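Local coordinates for protein geobacter metallireducens SMUG1 (Geobacter metallireducens, PDB 5H9I) that belongs to the uracil-DNA glycosylase superfamily and folds round a central parallel beta-sheet flanked by helices, at residues Pro40-Ala43 with Tyr44-Phe48; Phe125-Pro128 with Glu129-Phe132. All blocks are in the same frame, centred on the assembly; numbering follows the deposited sequence. Where two conformers were deposited one is given.

Both contacts are local and lie in series along the chain: contact 1 (40-48) ends well before contact 2 (125-132) begins, and neither encloses the other. Contact 1 closes no loop; it is made of successive turns of helix 38-48, ahead of strand 55-59 of the parallel sheet. Contact 2 closes the tight turn between helix 112-125 and helix 128-132, ahead of edge strand 135-139. Their centres are 15 Å apart, yet they touch: F48 CD1 lies 3.3 Å from F132 CD2, F48 CE1 lies 3.6 Å from P128 CB, and Y44 OH lies 3.9 Å from F132 CE1. F48 and Y44 thereby join the end of helix 38-48 to helix 128-132.

Contact 1: Pro40-Ala43 with Tyr44-Phe48; sequences PHVA and YLSRF
One face of the imidazole of H41 is covered by L45: CG of L45 stands 4.2 Å from the ring centroid of H41, 26° off the normal, which meets the criterion for a CH-pi contact. CD1 of L45 lies by the NE2-CD2 bond of H41, 3.5 Å from H41 NE2. H41 reaches this place with CG trans to its main-chain nitrogen (chi1 -179°), and the imidazole is held at both nitrogens, ND1 bonding to G71 O and NE2 bonding with S11 OG. Nearer the surface, the methyl of A43 lies over one face of the R47 guanidinium, toward its rim, with A43 CB 3.7 Å from R47 NH2. R47 CB in turn lies over one face of the F48 ring, also toward the rim. At the edge of the Y44 ring, close to its plane, is the carbonyl oxygen of H41.

The backbone supplies regular i to i+4 bonds, among them L45 N to H41 O at 2.9 Å. V42 O is gripped twice by one residue, S46: OG donates at 2.7 Å to V42 O, and the S46 amide approaches from the opposite face of that carbonyl.

All this belongs to helix 38-48. L45 packs on L7 and S11 of helix 7-19, Y44 hydrogen-bonds through OH to V137 O of strand 135-139, and F48 packs on helix 128-132, reaching E129 as well.

Contact 2: Phe125-Pro128 with Glu129-Phe132; sequences FGTP and ERFF. With LEA (pentanoic acid), chain H.
Aromatic packing joins F125 to F131 round the turn. F131 presents its edge to the face of F125 in a T-shaped pair, the centroids of the F125 and F131 rings 5.1 Å apart and the planes at 75°. CD1 of F131 sits above the centre of the F125 ring, and F131 CB, lying over the same face, adds a CH-pi contact. Over the opposite face lies pentanoic acid, whose O2 is 3.5 Å from F125 CZ. A smaller apolar contact sets P128 CB against the F132 ring.

The polar contacts centre on R130. Its chain bends about the CG-CD bond (chi3 67°), which brings NH1 back to F125 O at 3.2 Å, in the guanidinium plane; the same NH1 donates to O1 of pentanoic acid at 2.7 Å in a nearly straight bond (173°).

Helix capping forms the third group. T127 is the N-cap of helix 128-132, and its OG1 accepts from R130 N at 3.2 Å; the bonds from R130 N and F131 N to T127 O are weak. One turn in, F132 N bonds to P128 O at 2.8 Å.

R130 NH1 thus couples the end of helix 112-125 to the ligand. The positive guanidinium would probably favour the ionised form of the acid, while F125 provides an aromatic wall beside it in a pocket completed by R124, R134 and F240.

Contact 1: Pro40-Ala43 with Tyr44-Phe48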
ATOM      1  N   PRO A  40       7.863  -8.068  -9.210  1.00 13.49           N
ATOM      2  CA  PRO A  40       7.570  -6.628  -9.429  1.00 12.12           C
ATOM      3  C   PRO A  40       7.539  -5.834  -8.092  1.00 12.18           C
ATOM      4  O   PRO A  40       7.951  -4.660  -8.059  1.00 12.56           O
ATOM      5  CB  PRO A  40       6.251  -6.605 -10.142  1.00 11.94           C
ATOM      6  CG  PRO A  40       5.728  -8.009  -9.987  1.00 20.84           C
ATOM      7  CD  PRO A  40       6.850  -8.941  -9.838  1.00 14.72           C
ATOM      8  N   HIS A  41       7.111  -6.480  -7.019  1.00 12.09           N
ATOM      9  CA  HIS A  41       7.122  -5.779  -5.715  1.00 11.51           C
ATOM     10  C   HIS A  41       8.553  -5.427  -5.294  1.00 12.51           C
ATOM     11  O   HIS A  41       8.807  -4.296  -4.905  1.00 11.41           O
ATOM     12  CB  HIS A  41       6.486  -6.670  -4.693  1.00 12.95           C
ATOM     13  CG  HIS A  41       6.418  -6.052  -3.329  1.00 10.89           C
ATOM     14  ND1 HIS A  41       5.572  -4.974  -3.038  1.00 13.89           N
ATOM     15  CD2 HIS A  41       7.132  -6.257  -2.209  1.00 13.81           C
ATOM     16  CE1 HIS A  41       5.768  -4.618  -1.783  1.00 14.90           C
ATOM     17  NE2 HIS A  41       6.709  -5.369  -1.259  1.00 15.42           N
ATOM     18  N   VAL A  42       9.463  -6.397  -5.366  1.00 12.43           N
ATOM     19  CA  VAL A  42      10.844  -6.100  -5.021  1.00 11.76           C
ATOM     20  C   VAL A  42      11.486  -5.111  -5.979  1.00 10.84           C
ATOM     21  O   VAL A  42      12.347  -4.336  -5.565  1.00 11.86           O
ATOM     22  CB  VAL A  42      11.614  -7.453  -4.873  1.00 14.69           C
ATOM     23  CG1 VAL A  42      13.094  -7.188  -4.694  1.00 16.97           C
ATOM     24  CG2 VAL A  42      11.065  -8.244  -3.683  1.00 15.23           C
ATOM     25  N   ALA A  43      11.141  -5.151  -7.277  1.00 10.61           N
ATOM     26  CA  ALA A  43      11.546  -4.109  -8.166  1.00 11.51           C
ATOM     27  C   ALA A  43      11.179  -2.697  -7.657  1.00 11.94           C
ATOM     28  O   ALA A  43      11.980  -1.792  -7.662  1.00 10.61           O
ATOM     29  CB  ALA A  43      11.025  -4.341  -9.604  1.00 12.33           C
ATOM     30  N   TYR A  44       9.933  -2.590  -7.234  1.00 11.12           N
ATOM     31  CA  TYR A  44       9.469  -1.275  -6.762  1.00 10.28           C
ATOM     32  C   TYR A  44      10.229  -0.912  -5.473  1.00  9.44           C
ATOM     33  O   TYR A  44      10.743   0.212  -5.355  1.00 10.71           O
ATOM     34  CB  TYR A  44       7.958  -1.398  -6.448  1.00 10.13           C
ATOM     35  CG  TYR A  44       7.360  -0.224  -5.694  1.00 10.65           C
ATOM     36  CD1 TYR A  44       7.259   1.010  -6.306  1.00 11.11           C
ATOM     37  CD2 TYR A  44       6.937  -0.387  -4.382  1.00  9.58           C
ATOM     38  CE1 TYR A  44       6.711   2.121  -5.647  1.00 10.21           C
ATOM     39  CE2 TYR A  44       6.405   0.747  -3.711  1.00 10.64           C
ATOM     40  CZ  TYR A  44       6.325   1.963  -4.366  1.00  8.66           C
ATOM     41  OH  TYR A  44       5.859   3.064  -3.665  1.00 11.53           O
ATOM     42  N   LEU A  45      10.397  -1.847  -4.506  1.00 10.90           N
ATOM     43  CA  LEU A  45      11.127  -1.558  -3.300  1.00 10.20           C
ATOM     44  C   LEU A  45      12.568  -1.164  -3.589  1.00 11.24           C
ATOM     45  O   LEU A  45      13.093  -0.203  -3.026  1.00 12.25           O
ATOM     46  CB  LEU A  45      11.166  -2.714  -2.344  1.00 11.58           C
ATOM     47  CG  LEU A  45       9.802  -3.244  -1.902  1.00 12.05           C
ATOM     48  CD1 LEU A  45      10.099  -4.483  -0.971  1.00 13.42           C
ATOM     49  CD2 LEU A  45       8.924  -2.245  -1.244  1.00 13.11           C
ATOM     50  N   SER A  46      13.204  -1.861  -4.523  1.00 11.51           N
ATOM     51  CA  SER A  46      14.634  -1.701  -4.721  0.55 10.39           C
ATOM     52  C   SER A  46      14.932  -0.500  -5.584  1.00 10.69           C
ATOM     53  O   SER A  46      15.914   0.231  -5.322  1.00 12.95           O
ATOM     54  CB  SER A  46      15.156  -2.902  -5.440  0.55 10.53           C
ATOM     55  OG  SER A  46      14.928  -4.129  -4.703  0.55 10.86           O
ATOM     56  N   ARG A  47      14.124  -0.214  -6.566  1.00  9.26           N
ATOM     57  CA  ARG A  47      14.352   0.897  -7.480  1.00  9.15           C
ATOM     58  C   ARG A  47      13.973   2.242  -6.895  1.00 10.85           C
ATOM     59  O   ARG A  47      14.561   3.274  -7.256  1.00 12.06           O
ATOM     60  CB  ARG A  47      13.582   0.686  -8.795  1.00  9.36           C
ATOM     61  CG  ARG A  47      14.073  -0.503  -9.583  1.00  9.16           C
ATOM     62  CD  ARG A  47      13.267  -0.774 -10.833  1.00  9.22           C
ATOM     63  NE  ARG A  47      13.542  -2.150 -11.246  1.00 10.14           N
ATOM     64  CZ  ARG A  47      13.064  -2.701 -12.357  1.00 11.90           C
ATOM     65  NH1 ARG A  47      12.369  -2.028 -13.217  1.00 12.98           N
ATOM     66  NH2 ARG A  47      13.302  -3.999 -12.507  1.00 12.35           N
ATOM     67  N   PHE A  48      12.938   2.233  -6.019  1.00 10.84           N
ATOM     68  CA  PHE A  48      12.321   3.496  -5.551  1.00 10.94           C
ATOM     69  C   PHE A  48      12.319   3.617  -4.066  1.00 11.56           C
ATOM     70  O   PHE A  48      12.046   4.751  -3.612  1.00 12.46           O
ATOM     71  CB  PHE A  48      10.912   3.558  -6.117  1.00 10.73           C
ATOM     72  CG  PHE A  48      10.936   3.487  -7.648  1.00  9.99           C
ATOM     73  CD1 PHE A  48      11.518   4.457  -8.374  1.00 10.41           C
ATOM     74  CD2 PHE A  48      10.278   2.473  -8.344  1.00 10.46           C
ATOM     75  CE1 PHE A  48      11.579   4.405  -9.791  1.00 10.76           C
ATOM     76  CE2 PHE A  48      10.344   2.363  -9.712  1.00 10.76           C
ATOM     77  CZ  PHE A  48      10.963   3.346 -10.435  1.00 11.03           C
TER

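Contact 2: Phe125-Pro128 with Glu129-Phe132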
ATOM      1  N   PHE A 125       5.559  15.854 -10.067  1.00 13.88           N
ATOM      2  CA  PHE A 125       7.004  15.603  -9.993  1.00 13.65           C
ATOM      3  C   PHE A 125       7.663  15.261 -11.263  1.00 12.64           C
ATOM      4  O   PHE A 125       8.914  15.354 -11.372  1.00 16.47           O
ATOM      5  CB  PHE A 125       7.233  14.433  -8.993  1.00 13.19           C
ATOM      6  CG  PHE A 125       7.001  14.787  -7.576  1.00 12.05           C
ATOM      7  CD1 PHE A 125       5.689  14.827  -7.047  1.00 12.75           C
ATOM      8  CD2 PHE A 125       8.036  15.252  -6.769  1.00 13.96           C
ATOM      9  CE1 PHE A 125       5.524  15.224  -5.738  1.00 12.61           C
ATOM     10  CE2 PHE A 125       7.816  15.600  -5.453  1.00 14.92           C
ATOM     11  CZ  PHE A 125       6.539  15.597  -4.933  1.00 12.70           C
ATOM     12  N   GLY A 126       6.954  14.858 -12.298  1.00 14.23           N
ATOM     13  CA  GLY A 126       7.471  14.534 -13.581  1.00 13.41           C
ATOM     14  C   GLY A 126       8.052  13.153 -13.745  1.00 13.79           C
ATOM     15  O   GLY A 126       7.619  12.364 -14.541  1.00 16.48           O
ATOM     16  N   THR A 127       9.165  13.002 -13.073  1.00 12.01           N
ATOM     17  CA  THR A 127       9.910  11.696 -13.058  1.00 12.46           C
ATOM     18  C   THR A 127       9.848  11.035 -11.745  1.00 10.39           C
ATOM     19  O   THR A 127       9.701  11.599 -10.686  1.00 11.18           O
ATOM     20  CB  THR A 127      11.402  11.807 -13.423  1.00 13.33           C
ATOM     21  OG1 THR A 127      12.085  12.539 -12.368  1.00 13.50           O
ATOM     22  CG2 THR A 127      11.602  12.577 -14.709  1.00 13.51           C
ATOM     23  N   PRO A 128       9.934   9.673 -11.811  1.00 10.56           N
ATOM     24  CA  PRO A 128       9.945   8.989 -10.568  1.00 10.67           C
ATOM     25  C   PRO A 128      11.087   9.463  -9.649  1.00 12.24           C
ATOM     26  O   PRO A 128      10.908   9.570  -8.416  1.00 12.55           O
ATOM     27  CB  PRO A 128      10.123   7.500 -11.013  1.00 11.86           C
ATOM     28  CG  PRO A 128       9.407   7.423 -12.274  1.00 11.20           C
ATOM     29  CD  PRO A 128       9.849   8.725 -12.932  1.00 10.85           C
ATOM     30  N   GLU A 129      12.255   9.719 -10.202  1.00 12.23           N
ATOM     31  CA  GLU A 129      13.395  10.110  -9.383  1.00 10.49           C
ATOM     32  C   GLU A 129      13.127  11.433  -8.605  1.00 11.65           C
ATOM     33  O   GLU A 129      13.580  11.529  -7.441  1.00 13.12           O
ATOM     34  CB  GLU A 129      14.667  10.252 -10.239  1.00 10.24           C
ATOM     35  CG  GLU A 129      15.255   8.881 -10.549  1.00 12.05           C
ATOM     36  CD  GLU A 129      14.376   7.972 -11.304  1.00 12.91           C
ATOM     37  OE1 GLU A 129      13.810   8.368 -12.353  1.00 12.35           O
ATOM     38  OE2 GLU A 129      14.172   6.789 -10.864  1.00 12.03           O
ATOM     39  N   ARG A 130      12.412  12.368  -9.177  1.00 11.51           N
ATOM     40  CA  ARG A 130      12.099  13.573  -8.380  1.00 11.31           C
ATOM     41  C   ARG A 130      11.156  13.309  -7.211  1.00 12.66           C
ATOM     42  O   ARG A 130      11.318  13.950  -6.166  1.00 14.54           O
ATOM     43  CB  ARG A 130      11.578  14.641  -9.240  1.00 13.22           C
ATOM     44  CG  ARG A 130      12.583  15.141 -10.278  1.00 15.78           C
ATOM     45  CD  ARG A 130      12.187  16.416 -11.003  1.00 21.09           C
ATOM     46  NE  ARG A 130      12.199  17.524 -10.007  1.00 19.38           N
ATOM     47  CZ  ARG A 130      11.177  18.109  -9.357  1.00 29.25           C
ATOM     48  NH1 ARG A 130       9.918  17.762  -9.491  1.00 25.26           N
ATOM     49  NH2 ARG A 130      11.486  19.163  -8.580  1.00 28.42           N
ATOM     50  N   PHE A 131      10.255  12.334  -7.365  1.00 11.88           N
ATOM     51  CA  PHE A 131       9.365  11.908  -6.262  1.00 11.24           C
ATOM     52  C   PHE A 131      10.040  11.138  -5.207  1.00 11.43           C
ATOM     53  O   PHE A 131      10.060  11.458  -4.041  1.00 11.90           O
ATOM     54  CB  PHE A 131       8.107  11.203  -6.854  1.00 10.96           C
ATOM     55  CG  PHE A 131       7.161  10.779  -5.829  1.00 11.33           C
ATOM     56  CD1 PHE A 131       6.403  11.716  -5.126  1.00 13.37           C
ATOM     57  CD2 PHE A 131       6.977   9.440  -5.542  1.00 11.34           C
ATOM     58  CE1 PHE A 131       5.516  11.234  -4.157  1.00 12.03           C
ATOM     59  CE2 PHE A 131       6.089   9.010  -4.637  1.00 10.53           C
ATOM     60  CZ  PHE A 131       5.302   9.914  -3.927  1.00 11.67           C
ATOM     61  N   PHE A 132      10.713  10.051  -5.635  1.00 11.83           N
ATOM     62  CA  PHE A 132      11.263   9.126  -4.701  1.00 10.69           C
ATOM     63  C   PHE A 132      12.517   9.634  -4.053  1.00 11.90           C
ATOM     64  O   PHE A 132      13.004   9.045  -3.066  1.00 13.60           O
ATOM     65  CB  PHE A 132      11.448   7.726  -5.318  1.00 10.45           C
ATOM     66  CG  PHE A 132      10.117   7.044  -5.708  1.00 10.72           C
ATOM     67  CD1 PHE A 132       9.315   6.568  -4.712  1.00 10.11           C
ATOM     68  CD2 PHE A 132       9.748   6.906  -7.019  1.00  9.73           C
ATOM     69  CE1 PHE A 132       8.124   5.937  -5.043  1.00  9.38           C
ATOM     70  CE2 PHE A 132       8.545   6.302  -7.370  1.00  9.42           C
ATOM     71  CZ  PHE A 132       7.796   5.811  -6.349  1.00 11.15           C
TER
HETATM   72  C2  LEA H 307       7.393  18.814  -7.105  1.00 30.58           C
HETATM   73  O2  LEA H 307       6.246  18.477  -6.947  1.00 35.05           O
HETATM   74  C3  LEA H 307       8.192  19.099  -5.912  1.00 30.35           C
HETATM   75  C4  LEA H 307       8.570  20.518  -6.040  1.00 30.19           C
HETATM   76  C5  LEA H 307       9.984  20.725  -6.471  1.00 21.63           C
HETATM   77  C6  LEA H 307      10.471  22.195  -6.338  1.00 31.72           C
HETATM   78  O1  LEA H 307       7.873  18.954  -8.210  1.00 36.32           O